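Local coordinates for nitroreductase family protein (Clostridium novyi, PDB 3G14) that probably acts as an oxidoreductase of the nitroreductase family, whose members typically use bound FMN to reduce their substrates, at residues D25-L28 and K29-M33; I64-T68 and S69-E73; S95-I99 and Y100-T104; K138-D141 and N142-V145. All coordinates share one frame; numbering follows the deposited sequence.

All four contacts are local, each between neighbouring residues of one continuous run, and they sample different parts of the nitroreductase fold. Interaction 3 is the buried one: it carries the chain from a short strand into helix 99-117 at the subunit interface. Interactions 1 and 4 are partly buried, the first making up most of helix 24-35, with an apolar and a charged side, the second a beta turn feeding strand 144-151. Interaction 2 lies at the surface, where water joins a loop to the start of helix 70-77. Interactions 3 and 4 touch each other through Tyr-100 and Arg-144, their centres about 17 Å apart, and with interaction 1 they also reach the second subunit.

Interaction 1: D25-L28 and K29-M33; sequences DKLL and KIIDM. With ACT (acetate ion), chain G.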
loop_
_atom_site.group_PDB
_atom_site.type_symbol
_atom_site.label_atom_id
_atom_site.label_comp_id
_atom_site.label_asym_id
_atom_site.label_seq_id
_atom_site.Cartn_x
_atom_site.Cartn_y
_atom_site.Cartn_z
ATOM N N ASP B 25 15.823 1.322 17.590
ATOM C CA ASP B 25 14.512 0.943 18.110
ATOM C C ASP B 25 13.383 1.492 17.209
ATOM O O ASP B 25 12.390 0.797 16.932
ATOM C CB ASP B 25 14.346 1.462 19.530
ATOM C CG ASP B 25 14.176 2.975 19.588
ATOM O OD1 ASP B 25 15.124 3.697 19.174
ATOM O OD2 ASP B 25 13.080 3.433 20.015
ATOM N N LYS B 26 13.546 2.734 16.749
ATOM C CA LYS B 26 12.553 3.343 15.857
ATOM C C LYS B 26 12.507 2.606 14.528
ATOM O O LYS B 26 11.432 2.289 14.048
ATOM C CB LYS B 26 12.821 4.827 15.633
ATOM C CG LYS B 26 12.664 5.750 16.861
ATOM C CD LYS B 26 12.552 7.202 16.381
ATOM C CE LYS B 26 12.842 8.243 17.443
ATOM N NZ LYS B 26 12.646 7.748 18.797
ATOM N N LEU B 27 13.665 2.299 13.947
ATOM C CA LEU B 27 13.718 1.451 12.742
ATOM C C LEU B 27 13.006 0.106 12.925
ATOM O O LEU B 27 12.247 -0.346 12.043
ATOM C CB LEU B 27 15.160 1.163 12.362
ATOM C CG LEU B 27 15.373 0.296 11.105
ATOM C CD1 LEU B 27 14.744 0.925 9.843
ATOM C CD2 LEU B 27 16.839 0.033 10.935
ATOM N N LEU B 28 13.250 -0.558 14.046
ATOM C CA LEU B 28 12.638 -1.854 14.184
ATOM C C LEU B 28 11.109 -1.737 14.371
ATOM O O LEU B 28 10.389 -2.625 13.940
ATOM C CB LEU B 28 13.326 -2.696 15.244
ATOM C CG LEU B 28 14.794 -3.051 14.931
ATOM C CD1 LEU B 28 15.408 -3.757 16.122
ATOM C CD2 LEU B 28 14.953 -3.916 13.662
ATOM N N LYS B 29 10.630 -0.635 14.954
ATOM C CA LYS B 29 9.174 -0.353 15.048
ATOM C C LYS B 29 8.549 -0.124 13.655
ATOM O O LYS B 29 7.475 -0.623 13.371
ATOM C CB LYS B 29 8.873 0.848 15.953
ATOM C CG LYS B 29 8.971 0.550 17.445
ATOM C CD LYS B 29 8.365 1.698 18.305
ATOM C CE LYS B 29 9.390 2.791 18.615
ATOM N NZ LYS B 29 8.787 4.078 19.113
ATOM N N ILE B 30 9.248 0.608 12.792
ATOM C CA ILE B 30 8.829 0.793 11.381
ATOM C C ILE B 30 8.706 -0.576 10.676
ATOM O O ILE B 30 7.695 -0.886 10.002
ATOM C CB ILE B 30 9.824 1.755 10.675
ATOM C CG1 ILE B 30 9.764 3.140 11.351
ATOM C CG2 ILE B 30 9.543 1.853 9.172
ATOM C CD1 ILE B 30 10.962 4.053 11.020
ATOM N N ILE B 31 9.730 -1.427 10.831
ATOM C CA ILE B 31 9.673 -2.737 10.197
ATOM C C ILE B 31 8.513 -3.582 10.764
ATOM O O ILE B 31 7.824 -4.306 10.038
ATOM C CB ILE B 31 11.024 -3.505 10.272
ATOM C CG1 ILE B 31 12.168 -2.686 9.627
ATOM C CG2 ILE B 31 10.895 -4.864 9.528
ATOM C CD1 ILE B 31 11.976 -2.267 8.124
ATOM N N ASP B 32 8.316 -3.531 12.081
ATOM C CA ASP B 32 7.180 -4.178 12.716
ATOM C C ASP B 32 5.834 -3.736 12.126
ATOM O O ASP B 32 4.962 -4.560 11.880
ATOM C CB ASP B 32 7.180 -3.901 14.215
ATOM C CG ASP B 32 6.090 -4.644 14.926
ATOM O OD1 ASP B 32 6.131 -5.895 14.951
ATOM O OD2 ASP B 32 5.189 -3.976 15.439
HETATM N N MSE B 33 5.689 -2.446 11.863
HETATM C CA MSE B 33 4.480 -1.970 11.185
HETATM C C MSE B 33 4.297 -2.649 9.829
HETATM O O MSE B 33 3.210 -3.058 9.506
HETATM C CB MSE B 33 4.471 -0.452 11.120
HETATM C CG MSE B 33 4.344 0.112 12.579
HETATM SE SE MSE B 33 4.263 2.037 12.599
HETATM C CE MSE B 33 5.621 2.356 13.962
HETATM C C ACT G . 5.059 4.930 18.468
HETATM O O ACT G . 4.521 5.679 17.627
HETATM O OXT ACT G . 6.223 4.587 18.199
HETATM C CH3 ACT G . 4.363 4.443 19.705
#
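Asp-25 and Lys-29, one helical turn apart, lay their side chains side by side and pointing the same way. Lys-29 brings its methylene chain rather than its charge to the aspartate: OD2 of Asp-25 is 4.0 Å from CE of Lys-29, while the same oxygen is 4.4 Å from NZ, beyond a salt bridge. A bend at chi3 (-87°) turns the lysine tip off its extended course, and NZ donates a 2.8 Å hydrogen bond to OXT of an acetate ion, probably from the crystallisation liquor. On the apolar side, Leu-27 CD1 approaches Ile-31 CG1 at 4.4 Å, a loose contact. Ile-30 lies closer to the backbone, with CG1 3.3 Å from O of Lys-26. The same carbonyl accepts the amide of Ile-30 at 3.0 Å, nearly end-on to the C=O bond, one of four successive alpha-helical bonds that run from Lys-29 N to Asp-32 N. OD2 of Asp-32 is held by a salt bridge to Arg-36 and a hydrogen bond to Tyr-5 of the second subunit, and OD1 bonds a glycerol. Helix 24-35 packs Ile-30 and Ile-31 against Ile-111 of helix 99-117, while Leu-28 and Ile-31 rest on Leu-173 of strand 173-175.

Interaction 2: I64-T68 and S69-E73; sequences IENKT and SAASE
The loop that joins helix 54-63 to helix 70-77 is bridged by two waters to the first turn of the second helix. Ser-69 occupies the N-cap position, but its side chain makes no capping bond. The carbonyl O of Thr-68 accepts a bond from each water; water 1 in turn accepts from Ala-71 N at 2.9 Å, and water 2 from Ser-72 N at 2.8 Å. Two amides at the helix start are thereby satisfied through solvent. Water 1 also takes a bond from ND2 of Asn-66, whose amide nitrogen comes within 3.3 Å of the methyl CB of Ala-71. The same methyl also meets CG2 of Ile-64 at 4.0 Å, the apolar part of the contact. With chi1 at -66°, the isoleucine CG1 lies beside the backbone N and CG2 opposite it, so that CG2 rests against both the Ala-71 methyl and Ser-72 OG. That hydroxyl lies 3.7 Å from Ile-64 CB and is hydrogen-bonded to the carbonyl of Ala-61, tying the new helix back to the preceding one. Within the first helical turn, Ser-69 OG donates a 2.8 Å hydrogen bond to OE2 of Glu-73, met from above the carboxylate plane.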
loop_
_atom_site.group_PDB
_atom_site.type_symbol
_atom_site.label_atom_id
_atom_site.label_comp_id
_atom_site.label_asym_id
_atom_site.label_seq_id
_atom_site.Cartn_x
_atom_site.Cartn_y
_atom_site.Cartn_z
ATOM N N ILE B 64 19.274 4.681 -10.263
ATOM C CA ILE B 64 18.027 5.405 -10.348
ATOM C C ILE B 64 17.861 6.117 -11.709
ATOM O O ILE B 64 18.814 6.690 -12.244
ATOM C CB ILE B 64 17.840 6.338 -9.112
ATOM C CG1 ILE B 64 17.683 5.511 -7.856
ATOM C CG2 ILE B 64 16.635 7.247 -9.327
ATOM C CD1 ILE B 64 17.756 6.304 -6.532
ATOM N N GLU B 65 16.684 5.959 -12.309
ATOM C CA GLU B 65 16.401 6.443 -13.663
ATOM C C GLU B 65 15.312 7.526 -13.690
ATOM O O GLU B 65 14.243 7.320 -14.223
ATOM C CB GLU B 65 16.022 5.272 -14.548
ATOM C CG GLU B 65 17.193 4.335 -14.819
ATOM C CD GLU B 65 16.811 3.037 -15.518
ATOM O OE1 GLU B 65 15.621 2.621 -15.484
ATOM O OE2 GLU B 65 17.750 2.428 -16.070
ATOM N N ASN B 66 15.575 8.649 -13.055
ATOM C CA ASN B 66 14.625 9.751 -12.975
ATOM C C ASN B 66 15.104 10.845 -13.886
ATOM O O ASN B 66 16.264 10.875 -14.281
ATOM C CB ASN B 66 14.478 10.273 -11.520
ATOM C CG ASN B 66 13.620 9.387 -10.631
ATOM O OD1 ASN B 66 13.140 8.272 -11.001
ATOM N ND2 ASN B 66 13.379 9.879 -9.440
ATOM N N LYS B 67 14.221 11.775 -14.216
ATOM C CA LYS B 67 14.574 12.913 -15.052
ATOM C C LYS B 67 15.557 13.816 -14.318
ATOM O O LYS B 67 16.475 14.358 -14.935
ATOM C CB LYS B 67 13.289 13.697 -15.404
ATOM C CG LYS B 67 13.256 14.328 -16.749
ATOM C CD LYS B 67 11.907 15.006 -16.964
ATOM C CE LYS B 67 10.756 14.015 -17.250
ATOM N NZ LYS B 67 9.573 14.765 -17.816
ATOM N N THR B 68 15.356 14.002 -13.006
ATOM C CA THR B 68 16.230 14.879 -12.201
ATOM C C THR B 68 17.055 14.054 -11.227
ATOM O O THR B 68 16.713 12.923 -10.958
ATOM C CB THR B 68 15.434 15.926 -11.412
ATOM O OG1 THR B 68 14.754 15.316 -10.321
ATOM C CG2 THR B 68 14.418 16.591 -12.304
ATOM N N SER B 69 18.138 14.627 -10.685
ATOM C CA SER B 69 18.994 13.908 -9.725
ATOM C C SER B 69 18.502 13.902 -8.257
ATOM O O SER B 69 19.179 13.353 -7.393
ATOM C CB SER B 69 20.421 14.470 -9.812
ATOM O OG SER B 69 20.382 15.832 -9.436
ATOM N N ALA B 70 17.309 14.423 -7.984
ATOM C CA ALA B 70 16.844 14.629 -6.607
ATOM C C ALA B 70 16.751 13.291 -5.827
ATOM O O ALA B 70 17.198 13.200 -4.673
ATOM C CB ALA B 70 15.512 15.390 -6.586
ATOM N N ALA B 71 16.192 12.255 -6.470
ATOM C CA ALA B 71 16.067 10.935 -5.830
ATOM C C ALA B 71 17.449 10.315 -5.536
ATOM O O ALA B 71 17.705 9.812 -4.436
ATOM C CB ALA B 71 15.183 9.968 -6.719
ATOM N N SER B 72 18.345 10.363 -6.526
ATOM C CA SER B 72 19.700 9.825 -6.396
ATOM C C SER B 72 20.365 10.523 -5.229
ATOM O O SER B 72 20.961 9.853 -4.376
ATOM C CB SER B 72 20.508 10.066 -7.671
ATOM O OG SER B 72 20.097 9.176 -8.694
ATOM N N GLU B 73 20.216 11.846 -5.145
ATOM C CA GLU B 73 20.860 12.621 -4.056
ATOM C C GLU B 73 20.261 12.305 -2.695
ATOM O O GLU B 73 21.019 12.247 -1.715
ATOM C CB GLU B 73 20.814 14.117 -4.338
ATOM C CG GLU B 73 21.637 14.442 -5.558
ATOM C CD GLU B 73 21.442 15.818 -6.084
ATOM O OE1 GLU B 73 20.785 16.638 -5.402
ATOM O OE2 GLU B 73 22.007 16.078 -7.174
HETATM O O HOH W 1 14.571 12.548 -8.828
HETATM O O HOH W 2 17.479 10.838 -9.171
#

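Interaction 3: S95-I99 and Y100-T104; sequences SGKEI and YLIDT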
loop_
_atom_site.group_PDB
_atom_site.type_symbol
_atom_site.label_atom_id
_atom_site.label_comp_id
_atom_site.label_asym_id
_atom_site.label_seq_id
_atom_site.Cartn_x
_atom_site.Cartn_y
_atom_site.Cartn_z
ATOM N N SER B 95 -6.644 -13.220 -10.383
ATOM C CA SER B 95 -7.597 -12.471 -11.212
ATOM C C SER B 95 -6.888 -11.448 -12.118
ATOM O O SER B 95 -7.282 -10.252 -12.213
ATOM C CB SER B 95 -8.652 -11.777 -10.314
ATOM O OG SER B 95 -9.469 -12.740 -9.693
ATOM N N GLY B 96 -5.824 -11.921 -12.764
ATOM C CA GLY B 96 -5.054 -11.118 -13.712
ATOM C C GLY B 96 -4.120 -10.063 -13.143
ATOM O O GLY B 96 -3.625 -9.205 -13.891
ATOM N N LYS B 97 -3.859 -10.116 -11.835
ATOM C CA LYS B 97 -3.024 -9.138 -11.160
ATOM C C LYS B 97 -1.869 -9.852 -10.436
ATOM O O LYS B 97 -2.071 -10.894 -9.804
ATOM C CB LYS B 97 -3.820 -8.391 -10.095
ATOM C CG LYS B 97 -5.105 -7.740 -10.603
ATOM C CD LYS B 97 -6.051 -7.304 -9.453
ATOM C CE LYS B 97 -6.713 -8.499 -8.731
ATOM N NZ LYS B 97 -8.140 -8.231 -8.350
ATOM N N GLU B 98 -0.679 -9.281 -10.537
ATOM C CA GLU B 98 0.481 -9.741 -9.772
ATOM C C GLU B 98 0.356 -9.387 -8.305
ATOM O O GLU B 98 0.605 -8.248 -7.884
ATOM C CB GLU B 98 1.780 -9.162 -10.314
ATOM C CG GLU B 98 2.036 -9.593 -11.726
ATOM C CD GLU B 98 1.611 -8.527 -12.714
ATOM O OE1 GLU B 98 0.563 -7.846 -12.488
ATOM O OE2 GLU B 98 2.335 -8.376 -13.721
ATOM N N ILE B 99 -0.005 -10.390 -7.516
ATOM C CA ILE B 99 -0.284 -10.203 -6.094
ATOM C C ILE B 99 0.898 -9.608 -5.344
ATOM O O ILE B 99 0.719 -8.790 -4.433
ATOM C CB ILE B 99 -0.755 -11.535 -5.442
ATOM C CG1 ILE B 99 -2.263 -11.582 -5.494
ATOM C CG2 ILE B 99 -0.360 -11.645 -3.941
ATOM C CD1 ILE B 99 -2.929 -10.374 -4.845
ATOM N N TYR B 100 2.097 -10.008 -5.751
ATOM C CA TYR B 100 3.332 -9.521 -5.110
ATOM C C TYR B 100 3.468 -7.986 -5.168
ATOM O O TYR B 100 3.971 -7.390 -4.228
ATOM C CB TYR B 100 4.577 -10.197 -5.707
ATOM C CG TYR B 100 5.149 -9.554 -6.951
ATOM C CD1 TYR B 100 6.093 -8.518 -6.854
ATOM C CD2 TYR B 100 4.808 -10.004 -8.215
ATOM C CE1 TYR B 100 6.646 -7.947 -7.985
ATOM C CE2 TYR B 100 5.332 -9.419 -9.356
ATOM C CZ TYR B 100 6.251 -8.377 -9.239
ATOM O OH TYR B 100 6.817 -7.788 -10.350
ATOM N N LEU B 101 3.036 -7.367 -6.266
ATOM C CA LEU B 101 3.059 -5.925 -6.393
ATOM C C LEU B 101 2.082 -5.277 -5.398
ATOM O O LEU B 101 2.452 -4.350 -4.667
ATOM C CB LEU B 101 2.769 -5.480 -7.823
ATOM C CG LEU B 101 3.955 -5.673 -8.770
ATOM C CD1 LEU B 101 3.541 -5.441 -10.236
ATOM C CD2 LEU B 101 5.196 -4.806 -8.339
ATOM N N ILE B 102 0.867 -5.815 -5.319
ATOM C CA ILE B 102 -0.110 -5.302 -4.372
ATOM C C ILE B 102 0.400 -5.414 -2.926
ATOM O O ILE B 102 0.416 -4.446 -2.168
ATOM C CB ILE B 102 -1.459 -6.054 -4.491
ATOM C CG1 ILE B 102 -2.097 -5.754 -5.865
ATOM C CG2 ILE B 102 -2.367 -5.684 -3.269
ATOM C CD1 ILE B 102 -3.423 -6.502 -6.183
ATOM N N ASP B 103 0.839 -6.613 -2.561
ATOM C CA ASP B 103 1.197 -6.913 -1.188
ATOM C C ASP B 103 2.465 -6.192 -0.749
ATOM O O ASP B 103 2.542 -5.648 0.364
ATOM C CB ASP B 103 1.313 -8.407 -1.014
ATOM C CG ASP B 103 -0.074 -9.077 -0.893
ATOM O OD1 ASP B 103 -1.099 -8.370 -0.916
ATOM O OD2 ASP B 103 -0.127 -10.280 -0.806
ATOM N N THR B 104 3.436 -6.121 -1.641
ATOM C CA THR B 104 4.671 -5.405 -1.315
ATOM C C THR B 104 4.375 -3.896 -1.224
ATOM O O THR B 104 4.943 -3.227 -0.348
ATOM C CB THR B 104 5.811 -5.722 -2.336
ATOM O OG1 THR B 104 5.958 -7.137 -2.467
ATOM C CG2 THR B 104 7.168 -5.104 -1.903
#
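The ring of Tyr-100 and the side chain of Glu-98 lie side by side, pointing the same way, with the carboxylate plane almost perpendicular to the ring (88°). It is the aliphatic part of the glutamate that touches: CB comes obliquely to the ring, 3.7 Å from CE2. One face of the ring is taken by Leu-101, whose CG stands 3.5 Å above the plane, displaced toward the rim. With chi1 at 86°, the tyrosine CG sits between its own backbone N and carbonyl carbon, and the ring is directed back beside Glu-98. Leu-101 also reaches Glu-98, its CD1 lying 4.1 Å from CB of the glutamate.

The carboxylate of Asp-103 has a different neighbour: OD2 is 3.4 Å from the CG2 methyl of Ile-99 and is hydrogen-bonded to the backbone N of Trp-40. Ile-99 further packs its CD1 at 4.1 Å from CD1 of Ile-102. The backbone records the start of the helix. The backbone O of Glu-98, the N-cap residue, accepts a weak bond from Leu-101 N (3.1 Å), whereas Asp-103 N to Ile-99 O is nearly straight at 2.9 Å. The next carbonyl, Tyr-100 O, accepts from both N and OG1 of Thr-104, from opposite faces of its plane.

Lys-97 NZ bonds to carbonyls of Ala-126 and Val-146 of the second subunit, so the hairpin of strands 93-94 and 97-98 reaches across the dimer. After the hairpin, helix 99-117 packs Tyr-100 and Thr-104 on strands 80-86 and 144-151.

Interaction 4: K138-D141 and N142-V145; sequences KIPD and NLRV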
loop_
_atom_site.group_PDB
_atom_site.type_symbol
_atom_site.label_atom_id
_atom_site.label_comp_id
_atom_site.label_asym_id
_atom_site.label_seq_id
_atom_site.Cartn_x
_atom_site.Cartn_y
_atom_site.Cartn_z
ATOM N N LYS B 138 23.306 -8.096 -4.096
ATOM C CA LYS B 138 23.491 -9.545 -4.193
ATOM C C LYS B 138 22.146 -10.281 -4.118
ATOM O O LYS B 138 21.997 -11.293 -3.430
ATOM C CB LYS B 138 24.558 -10.006 -3.175
ATOM C CG LYS B 138 25.957 -9.475 -3.552
ATOM C CD LYS B 138 26.948 -9.395 -2.392
ATOM C CE LYS B 138 28.209 -8.623 -2.808
ATOM N NZ LYS B 138 29.342 -8.864 -1.871
ATOM N N ILE B 139 21.173 -9.760 -4.874
ATOM C CA ILE B 139 19.798 -10.278 -4.866
ATOM C C ILE B 139 19.689 -11.298 -5.991
ATOM O O ILE B 139 20.002 -10.973 -7.128
ATOM C CB ILE B 139 18.769 -9.139 -5.105
ATOM C CG1 ILE B 139 18.851 -8.076 -3.982
ATOM C CG2 ILE B 139 17.332 -9.732 -5.287
ATOM C CD1 ILE B 139 18.031 -6.835 -4.219
ATOM N N PRO B 140 19.252 -12.545 -5.687
ATOM C CA PRO B 140 18.979 -13.511 -6.783
ATOM C C PRO B 140 18.112 -12.925 -7.917
ATOM O O PRO B 140 17.139 -12.204 -7.670
ATOM C CB PRO B 140 18.246 -14.664 -6.073
ATOM C CG PRO B 140 18.766 -14.603 -4.654
ATOM C CD PRO B 140 18.992 -13.120 -4.357
ATOM N N ASP B 141 18.475 -13.260 -9.151
ATOM C CA ASP B 141 17.854 -12.657 -10.328
ATOM C C ASP B 141 16.409 -13.102 -10.571
ATOM O O ASP B 141 15.718 -12.484 -11.369
ATOM C CB ASP B 141 18.694 -12.933 -11.581
ATOM C CG ASP B 141 18.640 -11.797 -12.609
ATOM O OD1 ASP B 141 18.097 -10.673 -12.343
ATOM O OD2 ASP B 141 19.179 -12.037 -13.708
ATOM N N ASN B 142 15.947 -14.138 -9.878
ATOM C CA ASN B 142 14.523 -14.541 -9.942
ATOM C C ASN B 142 13.600 -13.687 -9.040
ATOM O O ASN B 142 12.405 -13.866 -9.054
ATOM C CB ASN B 142 14.351 -16.040 -9.624
ATOM C CG ASN B 142 14.805 -16.396 -8.197
ATOM O OD1 ASN B 142 15.866 -15.999 -7.767
ATOM N ND2 ASN B 142 13.953 -17.064 -7.450
ATOM N N LEU B 143 14.155 -12.790 -8.243
ATOM C CA LEU B 143 13.350 -11.902 -7.426
ATOM C C LEU B 143 13.205 -10.542 -8.100
ATOM O O LEU B 143 13.884 -10.270 -9.083
ATOM C CB LEU B 143 13.996 -11.758 -6.057
ATOM C CG LEU B 143 14.179 -13.099 -5.322
ATOM C CD1 LEU B 143 14.983 -12.907 -4.033
ATOM C CD2 LEU B 143 12.848 -13.750 -5.008
ATOM N N ARG B 144 12.327 -9.691 -7.555
ATOM C CA ARG B 144 12.031 -8.378 -8.130
ATOM C C ARG B 144 12.296 -7.310 -7.087
ATOM O O ARG B 144 11.917 -7.481 -5.931
ATOM C CB ARG B 144 10.579 -8.292 -8.633
ATOM C CG ARG B 144 10.229 -9.333 -9.718
ATOM C CD ARG B 144 11.077 -9.213 -10.986
ATOM N NE ARG B 144 11.109 -7.842 -11.517
ATOM C CZ ARG B 144 10.153 -7.269 -12.250
ATOM N NH1 ARG B 144 9.057 -7.923 -12.588
ATOM N NH2 ARG B 144 10.310 -6.019 -12.663
ATOM N N VAL B 145 12.975 -6.237 -7.494
ATOM C CA VAL B 145 13.109 -5.033 -6.662
ATOM C C VAL B 145 11.877 -4.158 -6.924
ATOM O O VAL B 145 11.724 -3.580 -7.997
ATOM C CB VAL B 145 14.456 -4.270 -6.898
ATOM C CG1 VAL B 145 14.576 -3.045 -5.945
ATOM C CG2 VAL B 145 15.662 -5.260 -6.762
#
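Apolar contacts bring Ile-139 and Pro-140 against Leu-143, which closes the turn, and Ile-139 also against Val-145, which follows it. The isoleucine rotamer (chi1 -61°) carries CD1, by way of CG1, to CG2 of Val-145 at 3.8 Å, the side chains crossing at about a right angle, and turns CG2 to Leu-143, 4.0 Å from its CB. Pro-140 and Leu-143 run alongside each other, pointing the same way, with CD of the proline ring 4.0 Å from the leucine CD1. Asn-142 folds its side chain back over the turn, a plain close approach that places OD1 3.2 Å from Pro-140 CB.

Among polar groups, Leu-143 N donates to Pro-140 O at 3.1 Å. The bond is fairly straight at hydrogen (164°), yet the donor stands 46° above the carbonyl plane.

The charged side chains pair with helix 130-137: Asp-141 OD1 forms a salt bridge with Lys-134, and Arg-144 NE one with Glu-130, whose OE2 also accepts Val-145 N. Pro-140 to Leu-143 form a type I beta turn, closed by the Leu-143 N to Pro-140 O bond; it is the connection by which helix 130-137 passes into strand 144-151 at an outer position of the chain's mixed sheet.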